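Local coordinates for protein dipeptidase AC. Metallo peptidase. MEROPS family M19 (Rhodobacter sphaeroides, PDB 3LY0) that probably hydrolyses dipeptides as a zinc-dependent M19 metallopeptidase, and here holds a phosphinate mimic of L-Ala-D-Ala at its two-zinc active site, at residues E188-A193 with D219-L224; P43-G48 with G130-I135. All coordinates share one frame; numbering follows the deposited sequence.

Contact 1: residues E188-A193 with D219-L224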
loop_
_atom_site.group_PDB
_atom_site.type_symbol
_atom_site.label_atom_id
_atom_site.label_comp_id
_atom_site.label_asym_id
_atom_site.label_seq_id
_atom_site.Cartn_x
_atom_site.Cartn_y
_atom_site.Cartn_z
ATOM N N GLU A 188 13.008 10.202 -14.443
ATOM C CA GLU A 188 13.656 11.244 -13.662
ATOM C C GLU A 188 13.303 11.184 -12.182
ATOM O O GLU A 188 12.287 10.602 -11.793
ATOM C CB GLU A 188 13.285 12.623 -14.207
ATOM C CG GLU A 188 13.716 12.864 -15.642
ATOM C CD GLU A 188 13.264 14.216 -16.170
ATOM O OE1 GLU A 188 13.586 14.533 -17.334
ATOM O OE2 GLU A 188 12.589 14.963 -15.423
ATOM N N GLY A 189 14.148 11.792 -11.359
ATOM C CA GLY A 189 13.918 11.834 -9.930
ATOM C C GLY A 189 12.933 12.903 -9.494
ATOM O O GLY A 189 12.133 13.393 -10.296
ATOM N N LEU A 190 12.992 13.245 -8.214
ATOM C CA LEU A 190 12.094 14.235 -7.644
ATOM C C LEU A 190 12.332 15.599 -8.262
ATOM O O LEU A 190 13.462 15.950 -8.625
ATOM C CB LEU A 190 12.291 14.351 -6.136
ATOM C CG LEU A 190 11.986 13.096 -5.322
ATOM C CD1 LEU A 190 12.130 13.396 -3.849
ATOM C CD2 LEU A 190 10.587 12.564 -5.654
ATOM N N THR A 191 11.252 16.362 -8.382
ATOM C CA THR A 191 11.332 17.769 -8.750
ATOM C C THR A 191 11.679 18.583 -7.508
ATOM O O THR A 191 11.738 18.055 -6.396
ATOM C CB THR A 191 9.987 18.266 -9.267
ATOM O OG1 THR A 191 9.035 18.191 -8.195
ATOM C CG2 THR A 191 9.497 17.439 -10.445
ATOM N N GLU A 192 11.895 19.887 -7.679
ATOM C CA GLU A 192 12.179 20.729 -6.540
ATOM C C GLU A 192 10.998 20.668 -5.560
ATOM O O GLU A 192 11.188 20.598 -4.344
ATOM C CB GLU A 192 12.470 22.165 -6.996
ATOM C CG GLU A 192 13.114 23.031 -5.920
ATOM C CD GLU A 192 12.095 23.749 -5.059
ATOM O OE1 GLU A 192 10.944 23.917 -5.522
ATOM O OE2 GLU A 192 12.447 24.154 -3.927
ATOM N N ALA A 193 9.786 20.672 -6.108
ATOM C CA ALA A 193 8.586 20.554 -5.279
ATOM C C ALA A 193 8.571 19.233 -4.507
ATOM O O ALA A 193 8.181 19.200 -3.338
ATOM C CB ALA A 193 7.336 20.690 -6.130
ATOM N N ASP A 219 16.068 7.113 -4.744
ATOM C CA ASP A 219 17.382 7.562 -4.291
ATOM C C ASP A 219 17.322 8.955 -3.656
ATOM O O ASP A 219 18.012 9.226 -2.675
ATOM C CB ASP A 219 18.387 7.555 -5.446
ATOM C CG ASP A 219 18.796 6.152 -5.866
ATOM O OD1 ASP A 219 18.573 5.195 -5.093
ATOM O OD2 ASP A 219 19.348 6.009 -6.973
ATOM N N ASP A 220 16.505 9.831 -4.230
ATOM C CA ASP A 220 16.316 11.177 -3.699
ATOM C C ASP A 220 15.714 11.137 -2.296
ATOM O O ASP A 220 16.186 11.811 -1.383
ATOM C CB ASP A 220 15.431 12.002 -4.636
ATOM C CG ASP A 220 16.151 12.422 -5.909
ATOM O OD1 ASP A 220 17.408 12.422 -5.930
ATOM O OD2 ASP A 220 15.462 12.746 -6.898
ATOM N N VAL A 221 14.681 10.321 -2.107
ATOM C CA VAL A 221 14.083 10.212 -0.786
ATOM C C VAL A 221 15.080 9.615 0.207
ATOM O O VAL A 221 15.192 10.075 1.343
ATOM C CB VAL A 221 12.785 9.388 -0.804
ATOM C CG1 VAL A 221 12.206 9.300 0.604
ATOM C CG2 VAL A 221 11.790 10.011 -1.763
ATOM N N ALA A 222 15.819 8.594 -0.229
ATOM C CA ALA A 222 16.814 7.983 0.648
ATOM C C ALA A 222 17.855 8.995 1.113
ATOM O O ALA A 222 18.353 8.919 2.233
ATOM C CB ALA A 222 17.487 6.823 -0.056
ATOM N N ARG A 223 18.184 9.937 0.237
ATOM C CA ARG A 223 19.182 10.953 0.547
ATOM C C ARG A 223 18.612 12.059 1.437
ATOM O O ARG A 223 19.318 12.609 2.279
ATOM C CB ARG A 223 19.725 11.548 -0.752
ATOM C CG ARG A 223 20.832 12.580 -0.551
ATOM C CD ARG A 223 21.362 13.100 -1.884
ATOM N NE ARG A 223 20.409 13.992 -2.537
ATOM C CZ ARG A 223 19.681 13.666 -3.601
ATOM N NH1 ARG A 223 19.799 12.463 -4.150
ATOM N NH2 ARG A 223 18.838 14.551 -4.119
ATOM N N LEU A 224 17.328 12.359 1.262
ATOM C CA LEU A 224 16.726 13.552 1.870
ATOM C C LEU A 224 15.910 13.319 3.134
ATOM O O LEU A 224 15.840 14.192 3.999
ATOM C CB LEU A 224 15.849 14.272 0.844
ATOM C CG LEU A 224 16.610 14.829 -0.361
ATOM C CD1 LEU A 224 15.664 15.244 -1.478
ATOM C CD2 LEU A 224 17.506 15.988 0.076
HETATM O O HOH W 1 16.015 15.588 -6.887
#

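Contact 2: residues P43-G48 with G130-I135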
loop_
_atom_site.group_PDB
_atom_site.type_symbol
_atom_site.label_atom_id
_atom_site.label_comp_id
_atom_site.label_asym_id
_atom_site.label_seq_id
_atom_site.Cartn_x
_atom_site.Cartn_y
_atom_site.Cartn_z
ATOM N N PRO A 43 -17.690 -7.063 7.722
ATOM C CA PRO A 43 -17.867 -8.441 8.193
ATOM C C PRO A 43 -16.709 -9.357 7.804
ATOM O O PRO A 43 -16.245 -10.129 8.651
ATOM C CB PRO A 43 -19.170 -8.878 7.516
ATOM C CG PRO A 43 -19.927 -7.603 7.315
ATOM C CD PRO A 43 -18.851 -6.591 6.950
ATOM N N ARG A 44 -16.240 -9.288 6.559
ATOM C CA ARG A 44 -15.144 -10.165 6.165
ATOM C C ARG A 44 -13.833 -9.815 6.868
ATOM O O ARG A 44 -13.022 -10.700 7.141
ATOM C CB ARG A 44 -14.979 -10.221 4.649
ATOM C CG ARG A 44 -16.054 -11.042 3.953
ATOM C CD ARG A 44 -15.745 -11.228 2.476
ATOM N NE ARG A 44 -15.804 -9.959 1.758
ATOM C CZ ARG A 44 -15.375 -9.776 0.510
ATOM N NH1 ARG A 44 -14.824 -10.780 -0.164
ATOM N NH2 ARG A 44 -15.475 -8.581 -0.056
ATOM N N MET A 45 -13.614 -8.528 7.154
ATOM C CA MET A 45 -12.452 -8.147 7.955
ATOM C C MET A 45 -12.450 -8.890 9.282
ATOM O O MET A 45 -11.421 -9.402 9.718
ATOM C CB MET A 45 -12.442 -6.636 8.239
ATOM C CG MET A 45 -12.075 -5.744 7.048
ATOM S SD MET A 45 -12.295 -3.966 7.478
ATOM C CE MET A 45 -11.758 -3.198 5.914
ATOM N N LYS A 46 -13.605 -8.933 9.945
ATOM C CA LYS A 46 -13.661 -9.606 11.242
ATOM C C LYS A 46 -13.418 -11.107 11.096
ATOM O O LYS A 46 -12.726 -11.701 11.915
ATOM C CB LYS A 46 -14.985 -9.341 11.966
ATOM C CG LYS A 46 -15.330 -7.866 12.111
ATOM C CD LYS A 46 -14.189 -7.066 12.732
ATOM C CE LYS A 46 -13.935 -7.460 14.178
ATOM N NZ LYS A 46 -12.929 -6.553 14.811
ATOM N N GLU A 47 -13.961 -11.713 10.047
ATOM C CA GLU A 47 -13.771 -13.152 9.842
ATOM C C GLU A 47 -12.322 -13.511 9.529
ATOM O O GLU A 47 -11.836 -14.568 9.926
ATOM C CB GLU A 47 -14.690 -13.689 8.738
ATOM C CG GLU A 47 -16.182 -13.525 9.024
ATOM C CD GLU A 47 -16.580 -14.042 10.405
ATOM O OE1 GLU A 47 -16.117 -15.125 10.810
ATOM O OE2 GLU A 47 -17.357 -13.356 11.092
ATOM N N GLY A 48 -11.628 -12.630 8.815
ATOM C CA GLY A 48 -10.275 -12.918 8.373
ATOM C C GLY A 48 -9.182 -12.487 9.328
ATOM O O GLY A 48 -8.011 -12.782 9.082
ATOM N N GLY A 130 -9.764 -4.862 19.792
ATOM C CA GLY A 130 -10.420 -5.516 18.671
ATOM C C GLY A 130 -11.262 -4.583 17.808
ATOM O O GLY A 130 -12.231 -5.011 17.181
ATOM N N ILE A 131 -10.901 -3.302 17.782
ATOM C CA ILE A 131 -11.553 -2.330 16.910
ATOM C C ILE A 131 -10.699 -2.195 15.650
ATOM O O ILE A 131 -9.486 -2.055 15.739
ATOM C CB ILE A 131 -11.646 -0.954 17.592
ATOM C CG1 ILE A 131 -12.430 -1.058 18.907
ATOM C CG2 ILE A 131 -12.244 0.080 16.643
ATOM C CD1 ILE A 131 -12.374 0.203 19.749
ATOM N N VAL A 132 -11.315 -2.271 14.476
ATOM C CA VAL A 132 -10.535 -2.180 13.239
ATOM C C VAL A 132 -9.974 -0.766 13.091
ATOM O O VAL A 132 -10.707 0.222 13.225
ATOM C CB VAL A 132 -11.380 -2.550 12.005
ATOM C CG1 VAL A 132 -10.560 -2.377 10.730
ATOM C CG2 VAL A 132 -11.870 -3.993 12.109
ATOM N N SER A 133 -8.670 -0.676 12.844
ATOM C CA SER A 133 -8.012 0.618 12.703
ATOM C C SER A 133 -7.816 0.994 11.238
ATOM O O SER A 133 -7.663 0.133 10.361
ATOM C CB SER A 133 -6.668 0.621 13.433
ATOM O OG SER A 133 -5.836 -0.436 12.966
ATOM N N GLY A 134 -7.818 2.296 10.982
ATOM C CA GLY A 134 -7.557 2.796 9.645
ATOM C C GLY A 134 -6.600 3.963 9.679
ATOM O O GLY A 134 -6.771 4.876 10.481
ATOM N N ILE A 135 -5.601 3.942 8.803
ATOM C CA ILE A 135 -4.734 5.099 8.595
ATOM C C ILE A 135 -5.103 5.737 7.261
ATOM O O ILE A 135 -5.135 5.059 6.230
ATOM C CB ILE A 135 -3.249 4.695 8.574
ATOM C CG1 ILE A 135 -2.839 4.060 9.906
ATOM C CG2 ILE A 135 -2.359 5.904 8.244
ATOM C CD1 ILE A 135 -1.427 3.515 9.913
#

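Contact 1: residues E188-A193 with D219-L224
Leu190 lays its CG and CD1 against the CB of Asp220, each 3.7 Å from it, the two side chains running past one another in opposite senses. The same aspartate reaches back to the main chain: Leu190 N donates to Asp220 OD2 at 2.8 Å, meeting the oxygen nearly along its C-O axis with an N-H...O angle of 150°. Asp220 holds its CG beside its own backbone N (chi1 -73°), which places OD2 beside the backbone of the 188-191 loop. Gly189 CA lies 3.5 Å from Asp220 OD2, and the chain thus passes close beside the carboxylate. This is a helix-to-loop join in the TIM-barrel-like fold of the M19 family: residues 188-191 lead into helix 192-204, with Thr191 as its N-cap, and the aspartate of the following helix fastens the lead-in. A water bridges Leu190 O and, more weakly, Asp220 OD2. The other carboxylate oxygen is taken within the helix, where Arg223 turns NH1 and NH2 end-on to Asp220 OD1, forming a salt bridge that would steady the carboxylate's rotation. Deeper in, Leu190 CD1 touches Val221 CG2 at 4.0 Å, and Val198 of helix 192-204 packs on both residues.

Contact 2: residues P43-G48 with G130-I135
Lys46 NZ donates to Gly130 O at 2.9 Å, approaching from above the carbonyl plane, 37° out of it, with a C=O...N angle of 142°. To get there the lysine chain leaves helix 42-48 in a curl, bent at chi2 (-52°) and chi3, which swings the ammonium across to the turn before strand 132-139. On the way it runs alongside Val132 in the opposite sense, and Val132 CG2 lies 3.9 Å from Lys46 CD and equally far from NZ, so that one methyl backs the final part of the lysine chain. The other methyl, Val132 CG1, meets Met45 SD at 4.0 Å, the two side chains crossing at about a right angle. The Met45 chain, extended beyond CG, brings SD to that methyl. Phe50 of the adjoining strand 50-57 touches both Met45 and Val132. Gly130, with positive phi, closes helix 120-129 in a Schellman motif, and the chain then enters the parallel sheet of the barrel. The lysine therefore ties helix 42-48 to the residue that follows helix 120-129; its positive charge would probably be favourable there, near the carbonyl-rich pole of the helix dipole, while methionine and valine supply the buried half of the join.

Contacts 1 and 2 stand on opposite sides of the chain's centre, with their own centres about 35 Å apart and nearest atoms about 17 Å apart, so neither touches the other. They also follow in series along the chain: the 43-48/130-135 pairing is complete before 188-193/219-224 begins. Neither contact forms part of the two-zinc site, though each has a residue within about 11 Å of a zinc ligand. In contact 2 the Met45 side chain is about 14 Å from a zinc ion and about 11 Å from the side chain of Asp15, a zinc ligand; strand 132-139 itself runs on to Glu139, which binds both zincs. In contact 1 the Leu190 side chain is about 11 Å from that of His212, a zinc ligand.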